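Sugar ABC transporter (Sugar-binding protein) (Bacillus halodurans, PDB 4YO7) binds myo-inositol in the cleft between its two lobes and probably delivers it to an ABC transporter for uptake. Local coordinates at residues A[74-79]-A[297-302]; A[128-133]-A[292-297]; A[171-176]-A[192-197]. All coordinates share one frame; numbering follows the deposited sequence.

Interaction 1: residues A[74-79]-A[297-302]; sequences PDFEFI and QAANGE
Phe76 and Ala299 have the nearest CA atoms across the two segments, 9.5 Å apart. Phe76 opens the edge strand 76-82 of the six-stranded parallel sheet, and Ala299 ends the helix 284-299 that packs on this sheet. Gly301 leaves the helix with positive phi (93°). Its N bonds to Ala298 O at 3.0 Å and Glu302 N bonds to Gln297 O, which makes a Schellman motif. At these backbone angles a CB would probably crowd the carbonyl O of Asn300, which suits a glycine. The wide backbone gap is bridged mainly by the Phe76 ring. Its CG stands anti to the carbonyl carbon (chi1 -80°), and the ring reaches the helix with its outer edge. CE2 lies 3.5 Å from Ala299 CB, which sits in the plane of the ring. CZ meets Asn300 OD1 at 3.7 Å, and the amide plane is turned 65° from the ring. The same ring also packs through CZ on Val296, one turn earlier in the helix, and on Ile48 of the adjacent strand. Two waters link the exposed polar groups beside the ring. Water 1 donates to Asp75 OD2 at 2.8 Å and accepts from Asn300 ND2 at 3.2 Å. Water 2 donates to Asp75 OD2 and to Asn300 OD1, the latter at 2.7 Å. Both ends of the amide are thus tied through water to one carboxylate oxygen, which probably limits its rotation. The ring edge meets a methyl group and an amide oxygen with no direct hydrogen bond across the contact, so water carries the polar link near the end of the helix.

Interaction 2: residues A[128-133]-A[292-297]; sequences PIIIAN and VKVAVQ. With INS (1,2,3,4,5,6-hexahydroxy-cyclohexane), chain F.
Ile130 touches the helix with both carbons of its longer branch. CD1 lies 3.8 Å from Val294 CG1. CG1 rests over the helix backbone, 3.9 Å from Ala295 CA, and reaches Ala295 CB at 4.0 Å. The branch gets there because CG1 stands anti to the carbonyl carbon, with chi1 at -56°. Chi2 is -32°, away from a staggered value, which suggests some torsional strain. All three residues are buried, and no hydrogen bond crosses between strand and helix. The small side chain of Ala295 probably helps the helix come close: its CA is 6.4 Å from that of Ile130. Val294 also packs on Val304, and Ala295 on Ile106 of the neighbouring strand 104-107. Strand 129-132 is an inner strand of the parallel sheet in one lobe of a periplasmic binding protein fold, and helix 284-299 packs on one face of that sheet. Helix 112-125 packs against Ile129 and Ile131, which point to the other face. Following the strand onward leads to the ligand pocket. Asn133 binds the inositol with both ends of its amide. OD1 accepts a bond from INS O6 at 2.7 Å, and ND2 donates to INS O5 at 3.1 Å with an N-H...O angle of 153°. Two neighbouring hydroxyls are thus read by one side chain. An alanine here would remove both bonds and would probably leave O5 and O6 less firmly oriented in the pocket. Second-shell residues set the amide: Gln287 OE1 accepts from ND2, while Asn108 ND2 gives OD1 a weak bond. Asp56, Arg134, Arg186, Asn236, Asp262 and Gln282 also hydrogen-bond the inositol.

Interaction 3: residues A[171-176]-A[192-197]; sequences IAIMDG and QIIEEH. With NA (sodium ion), chain G.
Ile194 points its CD1 at two isoleucines of strand 169-175, joining the first strand and the helix of the beta-alpha-beta unit formed by 169-175, 181-195 and 200-207. Ile173 meets it tip to tip, the two CD1 methyls 4.1 Å apart. Ile171 comes differently. It slides past Ile194 in the opposite direction, and its shorter branch does the touching, with CG2 4.1 Å from Ile194 CD1. One methyl therefore faces two residues spaced two apart on the strand, whose side chains lie on the same side of the sheet. In Ile194, CG1 is anti to the carbonyl carbon (chi1 -73°) and chi2 is extended at 164°, which carries CD1 out to the strand. All three side chains are buried, and Val202 of the third element packs on both Ile173 and Ile194. The backbone of Ile194 has a second task near the C-terminal end of the helix. Its carbonyl helps to hold a sodium ion, along with that of Leu200 at the start of the next strand. Three waters also bind the ion. It lies 2.5 Å from Ile194 O and 2.4 Å from His197 O.

Of the six segments, 74-79 is first from the N terminus. Interaction 1 joins it to residues 297-302 and closes the longest loop. Interaction 2 starts later, at 128-133, and returns to 292-297, so it is nested inside that loop. Interaction 3 is nested inside both and closes a short loop from 171-176 to 192-197. None of the loops cross. Interactions 1 and 2 share Gln297 and helix 284-299, and join that helix to an edge strand and an inner strand of one sheet. They touch at several points, among them Ala298 on Pro128 and Phe78 on Val292. Interaction 3 belongs to the four-stranded sheet across the chain's centre, about 33 Å from interaction 2 between centres.

Interaction 1: residues A[74-79]-A[297-302]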
loop_
_atom_site.group_PDB
_atom_site.type_symbol
_atom_site.label_atom_id
_atom_site.label_comp_id
_atom_site.label_asym_id
_atom_site.label_seq_id
_atom_site.Cartn_x
_atom_site.Cartn_y
_atom_site.Cartn_z
ATOM N N PRO A 74 -12.713 -16.285 19.595
ATOM C CA PRO A 74 -13.707 -15.822 20.565
ATOM C C PRO A 74 -13.103 -15.537 21.929
ATOM O O PRO A 74 -13.746 -14.900 22.748
ATOM C CB PRO A 74 -14.715 -16.978 20.613
ATOM C CG PRO A 74 -13.973 -18.167 20.157
ATOM C CD PRO A 74 -12.928 -17.687 19.197
ATOM N N ASP A 75 -11.878 -15.987 22.150
ATOM C CA ASP A 75 -11.156 -15.698 23.382
ATOM C C ASP A 75 -10.383 -14.375 23.303
ATOM O O ASP A 75 -9.670 -14.023 24.233
ATOM C CB ASP A 75 -10.196 -16.849 23.723
ATOM C CG ASP A 75 -9.278 -17.245 22.562
ATOM O OD1 ASP A 75 -9.655 -17.122 21.363
ATOM O OD2 ASP A 75 -8.160 -17.720 22.863
ATOM N N PHE A 76 -10.549 -13.651 22.200
ATOM C CA PHE A 76 -9.930 -12.347 22.011
ATOM C C PHE A 76 -10.959 -11.265 21.822
ATOM O O PHE A 76 -12.001 -11.492 21.199
ATOM C CB PHE A 76 -9.030 -12.328 20.794
ATOM C CG PHE A 76 -7.698 -12.933 21.023
ATOM C CD1 PHE A 76 -7.548 -14.299 21.126
ATOM C CD2 PHE A 76 -6.583 -12.129 21.152
ATOM C CE1 PHE A 76 -6.293 -14.854 21.334
ATOM C CE2 PHE A 76 -5.345 -12.680 21.345
ATOM C CZ PHE A 76 -5.206 -14.047 21.452
ATOM N N GLU A 77 -10.646 -10.085 22.341
ATOM C CA GLU A 77 -11.331 -8.859 21.961
ATOM C C GLU A 77 -10.398 -8.050 21.072
ATOM O O GLU A 77 -9.218 -7.980 21.353
ATOM C CB GLU A 77 -11.695 -8.023 23.187
ATOM C CG GLU A 77 -12.343 -8.811 24.291
ATOM C CD GLU A 77 -13.695 -9.379 23.886
ATOM O OE1 GLU A 77 -14.351 -8.778 23.010
ATOM O OE2 GLU A 77 -14.097 -10.425 24.446
ATOM N N PHE A 78 -10.929 -7.437 20.027
ATOM C CA PHE A 78 -10.113 -6.545 19.183
ATOM C C PHE A 78 -10.587 -5.105 19.270
ATOM O O PHE A 78 -11.785 -4.840 19.281
ATOM C CB PHE A 78 -10.141 -7.006 17.722
ATOM C CG PHE A 78 -9.400 -8.288 17.487
ATOM C CD1 PHE A 78 -9.935 -9.493 17.890
ATOM C CD2 PHE A 78 -8.163 -8.282 16.879
ATOM C CE1 PHE A 78 -9.248 -10.664 17.682
ATOM C CE2 PHE A 78 -7.481 -9.462 16.670
ATOM C CZ PHE A 78 -8.026 -10.639 17.066
ATOM N N ILE A 79 -9.645 -4.168 19.353
ATOM C CA ILE A 79 -9.962 -2.744 19.296
ATOM C C ILE A 79 -9.457 -2.240 17.965
ATOM O O ILE A 79 -8.255 -2.148 17.762
ATOM C CB ILE A 79 -9.306 -1.939 20.430
ATOM C CG1 ILE A 79 -9.719 -2.502 21.796
ATOM C CG2 ILE A 79 -9.703 -0.473 20.346
ATOM C CD1 ILE A 79 -8.839 -2.001 22.918
ATOM N N GLN A 297 -0.915 -15.172 17.579
ATOM C CA GLN A 297 0.161 -16.053 17.981
ATOM C C GLN A 297 1.054 -15.382 19.008
ATOM O O GLN A 297 1.471 -16.020 19.970
ATOM C CB GLN A 297 1.013 -16.487 16.781
ATOM C CG GLN A 297 0.335 -17.429 15.831
ATOM C CD GLN A 297 1.201 -17.719 14.610
ATOM O OE1 GLN A 297 1.889 -16.837 14.102
ATOM N NE2 GLN A 297 1.185 -18.963 14.152
ATOM N N ALA A 298 1.383 -14.120 18.784
ATOM C CA ALA A 298 2.300 -13.393 19.672
ATOM C C ALA A 298 1.631 -13.144 21.027
ATOM O O ALA A 298 2.241 -13.310 22.094
ATOM C CB ALA A 298 2.709 -12.077 19.044
ATOM N N ALA A 299 0.352 -12.808 20.973
ATOM C CA ALA A 299 -0.467 -12.632 22.176
ATOM C C ALA A 299 -0.525 -13.911 23.023
ATOM O O ALA A 299 -0.613 -13.866 24.270
ATOM C CB ALA A 299 -1.864 -12.208 21.798
ATOM N N ASN A 300 -0.494 -15.054 22.353
ATOM C CA ASN A 300 -0.534 -16.342 23.022
ATOM C C ASN A 300 0.824 -16.828 23.497
ATOM O O ASN A 300 0.940 -17.929 24.013
ATOM C CB ASN A 300 -1.151 -17.376 22.098
ATOM C CG ASN A 300 -2.669 -17.288 22.062
ATOM O OD1 ASN A 300 -3.299 -16.764 22.984
ATOM N ND2 ASN A 300 -3.265 -17.827 21.009
ATOM N N GLY A 301 1.838 -15.997 23.323
ATOM C CA GLY A 301 3.157 -16.270 23.862
ATOM C C GLY A 301 4.132 -16.979 22.937
ATOM O O GLY A 301 5.205 -17.390 23.380
ATOM N N GLU A 302 3.771 -17.130 21.667
ATOM C CA GLU A 302 4.627 -17.773 20.679
ATOM C C GLU A 302 5.520 -16.749 19.996
ATOM O O GLU A 302 5.097 -15.612 19.788
ATOM C CB GLU A 302 3.790 -18.482 19.609
ATOM C CG GLU A 302 2.846 -19.542 20.154
ATOM C CD GLU A 302 1.987 -20.172 19.065
ATOM O OE1 GLU A 302 2.485 -20.326 17.929
ATOM O OE2 GLU A 302 0.814 -20.506 19.344
HETATM O O HOH W 1 -6.377 -18.522 20.858
HETATM O O HOH W 2 -5.454 -17.534 24.322
#

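Interaction 2: residues A[128-133]-A[292-297]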
loop_
_atom_site.group_PDB
_atom_site.type_symbol
_atom_site.label_atom_id
_atom_site.label_comp_id
_atom_site.label_asym_id
_atom_site.label_seq_id
_atom_site.Cartn_x
_atom_site.Cartn_y
_atom_site.Cartn_z
ATOM N N PRO A 128 4.132 -7.287 22.338
ATOM C CA PRO A 128 4.447 -7.509 20.913
ATOM C C PRO A 128 3.791 -6.501 19.982
ATOM O O PRO A 128 2.634 -6.143 20.150
ATOM C CB PRO A 128 3.902 -8.908 20.624
ATOM C CG PRO A 128 3.564 -9.521 21.930
ATOM C CD PRO A 128 3.517 -8.464 22.984
ATOM N N ILE A 129 4.533 -6.068 18.973
ATOM C CA ILE A 129 3.992 -5.135 17.986
ATOM C C ILE A 129 4.229 -5.670 16.567
ATOM O O ILE A 129 5.369 -5.953 16.143
ATOM C CB ILE A 129 4.580 -3.741 18.156
ATOM C CG1 ILE A 129 3.994 -2.813 17.056
ATOM C CG2 ILE A 129 6.105 -3.751 18.204
ATOM C CD1 ILE A 129 4.069 -1.403 17.366
ATOM N N ILE A 130 3.116 -5.826 15.871
ATOM C CA ILE A 130 3.095 -6.319 14.510
ATOM C C ILE A 130 2.904 -5.103 13.617
ATOM O O ILE A 130 1.963 -4.346 13.812
ATOM C CB ILE A 130 1.930 -7.319 14.267
ATOM C CG1 ILE A 130 1.948 -8.526 15.243
ATOM C CG2 ILE A 130 1.888 -7.779 12.797
ATOM C CD1 ILE A 130 3.274 -9.021 15.738
ATOM N N ILE A 131 3.781 -4.920 12.637
ATOM C CA ILE A 131 3.644 -3.824 11.660
ATOM C C ILE A 131 3.001 -4.381 10.388
ATOM O O ILE A 131 3.444 -5.378 9.828
ATOM C CB ILE A 131 5.002 -3.180 11.346
ATOM C CG1 ILE A 131 5.640 -2.609 12.625
ATOM C CG2 ILE A 131 4.877 -2.117 10.226
ATOM C CD1 ILE A 131 4.903 -1.484 13.272
ATOM N N ALA A 132 1.909 -3.747 9.965
ATOM C CA ALA A 132 1.200 -4.184 8.785
ATOM C C ALA A 132 1.277 -3.160 7.655
ATOM O O ALA A 132 1.033 -1.970 7.875
ATOM C CB ALA A 132 -0.255 -4.466 9.120
ATOM N N ASN A 133 1.631 -3.680 6.469
ATOM C CA ASN A 133 1.524 -3.039 5.167
ATOM C C ASN A 133 2.463 -1.867 4.869
ATOM O O ASN A 133 2.933 -1.759 3.752
ATOM C CB ASN A 133 0.068 -2.615 4.949
ATOM C CG ASN A 133 -0.105 -1.691 3.767
ATOM O OD1 ASN A 133 -0.095 -0.476 3.934
ATOM N ND2 ASN A 133 -0.292 -2.250 2.581
ATOM N N VAL A 292 -3.562 -10.359 11.693
ATOM C CA VAL A 292 -4.341 -10.836 12.826
ATOM C C VAL A 292 -3.834 -12.188 13.351
ATOM O O VAL A 292 -3.700 -12.375 14.568
ATOM C CB VAL A 292 -5.838 -10.930 12.472
ATOM C CG1 VAL A 292 -6.620 -11.623 13.573
ATOM C CG2 VAL A 292 -6.370 -9.536 12.289
ATOM N N LYS A 293 -3.539 -13.116 12.451
ATOM C CA LYS A 293 -3.056 -14.422 12.861
ATOM C C LYS A 293 -1.738 -14.324 13.629
ATOM O O LYS A 293 -1.535 -15.006 14.638
ATOM C CB LYS A 293 -2.895 -15.345 11.641
ATOM C CG LYS A 293 -4.188 -15.742 10.996
ATOM C CD LYS A 293 -3.905 -16.563 9.728
ATOM C CE LYS A 293 -5.125 -16.776 8.863
ATOM N NZ LYS A 293 -5.993 -17.863 9.376
ATOM N N VAL A 294 -0.844 -13.473 13.138
ATOM C CA VAL A 294 0.452 -13.300 13.753
ATOM C C VAL A 294 0.304 -12.645 15.131
ATOM O O VAL A 294 0.968 -13.029 16.091
ATOM C CB VAL A 294 1.364 -12.486 12.829
ATOM C CG1 VAL A 294 2.658 -12.090 13.513
ATOM C CG2 VAL A 294 1.671 -13.328 11.585
ATOM N N ALA A 295 -0.577 -11.655 15.224
ATOM C CA ALA A 295 -0.814 -10.960 16.478
ATOM C C ALA A 295 -1.383 -11.903 17.523
ATOM O O ALA A 295 -0.987 -11.890 18.690
ATOM C CB ALA A 295 -1.763 -9.775 16.250
ATOM N N VAL A 296 -2.308 -12.743 17.103
ATOM C CA VAL A 296 -2.864 -13.749 18.007
ATOM C C VAL A 296 -1.769 -14.710 18.492
ATOM O O VAL A 296 -1.692 -15.039 19.684
ATOM C CB VAL A 296 -3.995 -14.535 17.333
ATOM C CG1 VAL A 296 -4.329 -15.799 18.099
ATOM C CG2 VAL A 296 -5.230 -13.660 17.217
ATOM N N GLN A 297 -0.915 -15.172 17.579
ATOM C CA GLN A 297 0.161 -16.053 17.981
ATOM C C GLN A 297 1.054 -15.382 19.008
ATOM O O GLN A 297 1.471 -16.020 19.970
ATOM C CB GLN A 297 1.013 -16.487 16.781
ATOM C CG GLN A 297 0.335 -17.429 15.831
ATOM C CD GLN A 297 1.201 -17.719 14.610
ATOM O OE1 GLN A 297 1.889 -16.837 14.102
ATOM N NE2 GLN A 297 1.185 -18.963 14.152
HETATM C C1 INS F . -1.604 3.101 1.119
HETATM C C2 INS F . -2.627 3.041 -0.010
HETATM C C3 INS F . -1.934 2.538 -1.276
HETATM C C4 INS F . -1.324 1.148 -1.063
HETATM C C5 INS F . -0.327 1.208 0.113
HETATM C C6 INS F . -1.025 1.718 1.366
HETATM O O1 INS F . -2.230 3.553 2.351
HETATM O O2 INS F . -3.648 2.124 0.376
HETATM O O3 INS F . -2.951 2.505 -2.321
HETATM O O4 INS F . -0.589 0.755 -2.232
HETATM O O5 INS F . 0.143 -0.126 0.373
HETATM O O6 INS F . -0.009 1.825 2.438
#

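Interaction 3: residues A[171-176]-A[192-197]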
loop_
_atom_site.group_PDB
_atom_site.type_symbol
_atom_site.label_atom_id
_atom_site.label_comp_id
_atom_site.label_asym_id
_atom_site.label_seq_id
_atom_site.Cartn_x
_atom_site.Cartn_y
_atom_site.Cartn_z
ATOM N N ILE A 171 8.249 9.345 -19.706
ATOM C CA ILE A 171 7.510 8.803 -18.577
ATOM C C ILE A 171 7.161 9.925 -17.609
ATOM O O ILE A 171 8.019 10.741 -17.281
ATOM C CB ILE A 171 8.334 7.728 -17.855
ATOM C CG1 ILE A 171 8.896 6.707 -18.856
ATOM C CG2 ILE A 171 7.489 7.053 -16.791
ATOM C CD1 ILE A 171 7.837 5.999 -19.665
ATOM N N ALA A 172 5.905 9.964 -17.155
ATOM C CA ALA A 172 5.469 10.839 -16.069
ATOM C C ALA A 172 5.158 9.955 -14.864
ATOM O O ALA A 172 4.331 9.047 -14.964
ATOM C CB ALA A 172 4.238 11.640 -16.490
ATOM N N ILE A 173 5.860 10.187 -13.757
ATOM C CA ILE A 173 5.692 9.394 -12.545
ATOM C C ILE A 173 4.865 10.153 -11.522
ATOM O O ILE A 173 5.208 11.288 -11.172
ATOM C CB ILE A 173 7.058 9.023 -11.908
ATOM C CG1 ILE A 173 7.824 8.067 -12.828
ATOM C CG2 ILE A 173 6.864 8.362 -10.538
ATOM C CD1 ILE A 173 9.224 7.737 -12.348
HETATM N N MSE A 174 3.781 9.532 -11.053
HETATM C CA MSE A 174 2.990 10.067 -9.938
HETATM C C MSE A 174 3.428 9.421 -8.638
HETATM O O MSE A 174 3.142 8.257 -8.365
HETATM C CB MSE A 174 1.485 9.855 -10.145
HETATM C CG MSE A 174 0.978 10.565 -11.352
HETATM SE SE MSE A 174 -0.986 10.471 -11.381
HETATM C CE MSE A 174 -1.282 11.931 -12.630
ATOM N N ASP A 175 4.150 10.205 -7.850
ATOM C CA ASP A 175 4.486 9.845 -6.475
ATOM C C ASP A 175 3.254 9.805 -5.600
ATOM O O ASP A 175 2.333 10.646 -5.711
ATOM C CB ASP A 175 5.485 10.839 -5.835
ATOM C CG ASP A 175 6.932 10.588 -6.203
ATOM O OD1 ASP A 175 7.411 9.417 -6.211
ATOM O OD2 ASP A 175 7.635 11.608 -6.430
ATOM N N GLY A 176 3.231 8.830 -4.707
ATOM C CA GLY A 176 2.244 8.800 -3.655
ATOM C C GLY A 176 2.590 9.768 -2.524
ATOM O O GLY A 176 3.275 10.797 -2.735
ATOM N N GLN A 192 14.785 2.453 -11.543
ATOM C CA GLN A 192 15.818 1.454 -11.822
ATOM C C GLN A 192 15.586 0.830 -13.190
ATOM O O GLN A 192 16.557 0.543 -13.910
ATOM C CB GLN A 192 15.856 0.392 -10.730
ATOM C CG GLN A 192 16.597 0.887 -9.472
ATOM C CD GLN A 192 16.711 -0.161 -8.380
ATOM O OE1 GLN A 192 16.432 -1.339 -8.601
ATOM N NE2 GLN A 192 17.148 0.264 -7.193
ATOM N N ILE A 193 14.319 0.651 -13.570
ATOM C CA ILE A 193 14.006 0.104 -14.890
ATOM C C ILE A 193 14.269 1.176 -15.938
ATOM O O ILE A 193 14.802 0.908 -17.024
ATOM C CB ILE A 193 12.536 -0.383 -15.012
ATOM C CG1 ILE A 193 12.224 -1.518 -14.024
ATOM C CG2 ILE A 193 12.218 -0.796 -16.464
ATOM C CD1 ILE A 193 13.125 -2.750 -14.125
ATOM N N ILE A 194 13.888 2.405 -15.634
ATOM C CA ILE A 194 14.026 3.478 -16.597
ATOM C C ILE A 194 15.508 3.692 -16.911
ATOM O O ILE A 194 15.867 3.974 -18.050
ATOM C CB ILE A 194 13.350 4.772 -16.072
ATOM C CG1 ILE A 194 11.829 4.610 -16.145
ATOM C CG2 ILE A 194 13.808 5.993 -16.884
ATOM C CD1 ILE A 194 11.012 5.621 -15.313
ATOM N N GLU A 195 16.366 3.526 -15.904
ATOM C CA GLU A 195 17.808 3.747 -16.063
ATOM C C GLU A 195 18.477 2.627 -16.875
ATOM O O GLU A 195 19.587 2.802 -17.385
ATOM C CB GLU A 195 18.472 3.895 -14.696
ATOM C CG GLU A 195 18.166 5.276 -14.085
ATOM C CD GLU A 195 18.427 5.370 -12.590
ATOM O OE1 GLU A 195 19.057 4.449 -12.021
ATOM O OE2 GLU A 195 17.991 6.373 -11.978
ATOM N N GLU A 196 17.785 1.499 -17.006
ATOM C CA GLU A 196 18.236 0.382 -17.832
ATOM C C GLU A 196 18.040 0.607 -19.332
ATOM O O GLU A 196 18.548 -0.192 -20.133
ATOM C CB GLU A 196 17.500 -0.905 -17.433
ATOM C CG GLU A 196 17.976 -1.532 -16.132
ATOM C CD GLU A 196 19.431 -1.965 -16.192
ATOM O OE1 GLU A 196 19.760 -2.835 -17.025
ATOM O OE2 GLU A 196 20.246 -1.424 -15.415
ATOM N N HIS A 197 17.346 1.687 -19.719
ATOM C CA HIS A 197 16.981 1.901 -21.125
ATOM C C HIS A 197 17.152 3.339 -21.601
ATOM O O HIS A 197 16.464 4.234 -21.149
ATOM C CB HIS A 197 15.536 1.458 -21.348
ATOM C CG HIS A 197 15.283 0.032 -20.970
ATOM N ND1 HIS A 197 15.691 -1.024 -21.761
ATOM C CD2 HIS A 197 14.689 -0.517 -19.882
ATOM C CE1 HIS A 197 15.354 -2.162 -21.177
ATOM N NE2 HIS A 197 14.745 -1.887 -20.037
HETATM NA NA NA G . 16.751 5.845 -19.359
HETATM O O HOH W 3 19.019 5.077 -19.391
HETATM O O HOH W 4 17.838 7.656 -20.677
HETATM O O HOH W 5 17.018 7.358 -17.574
#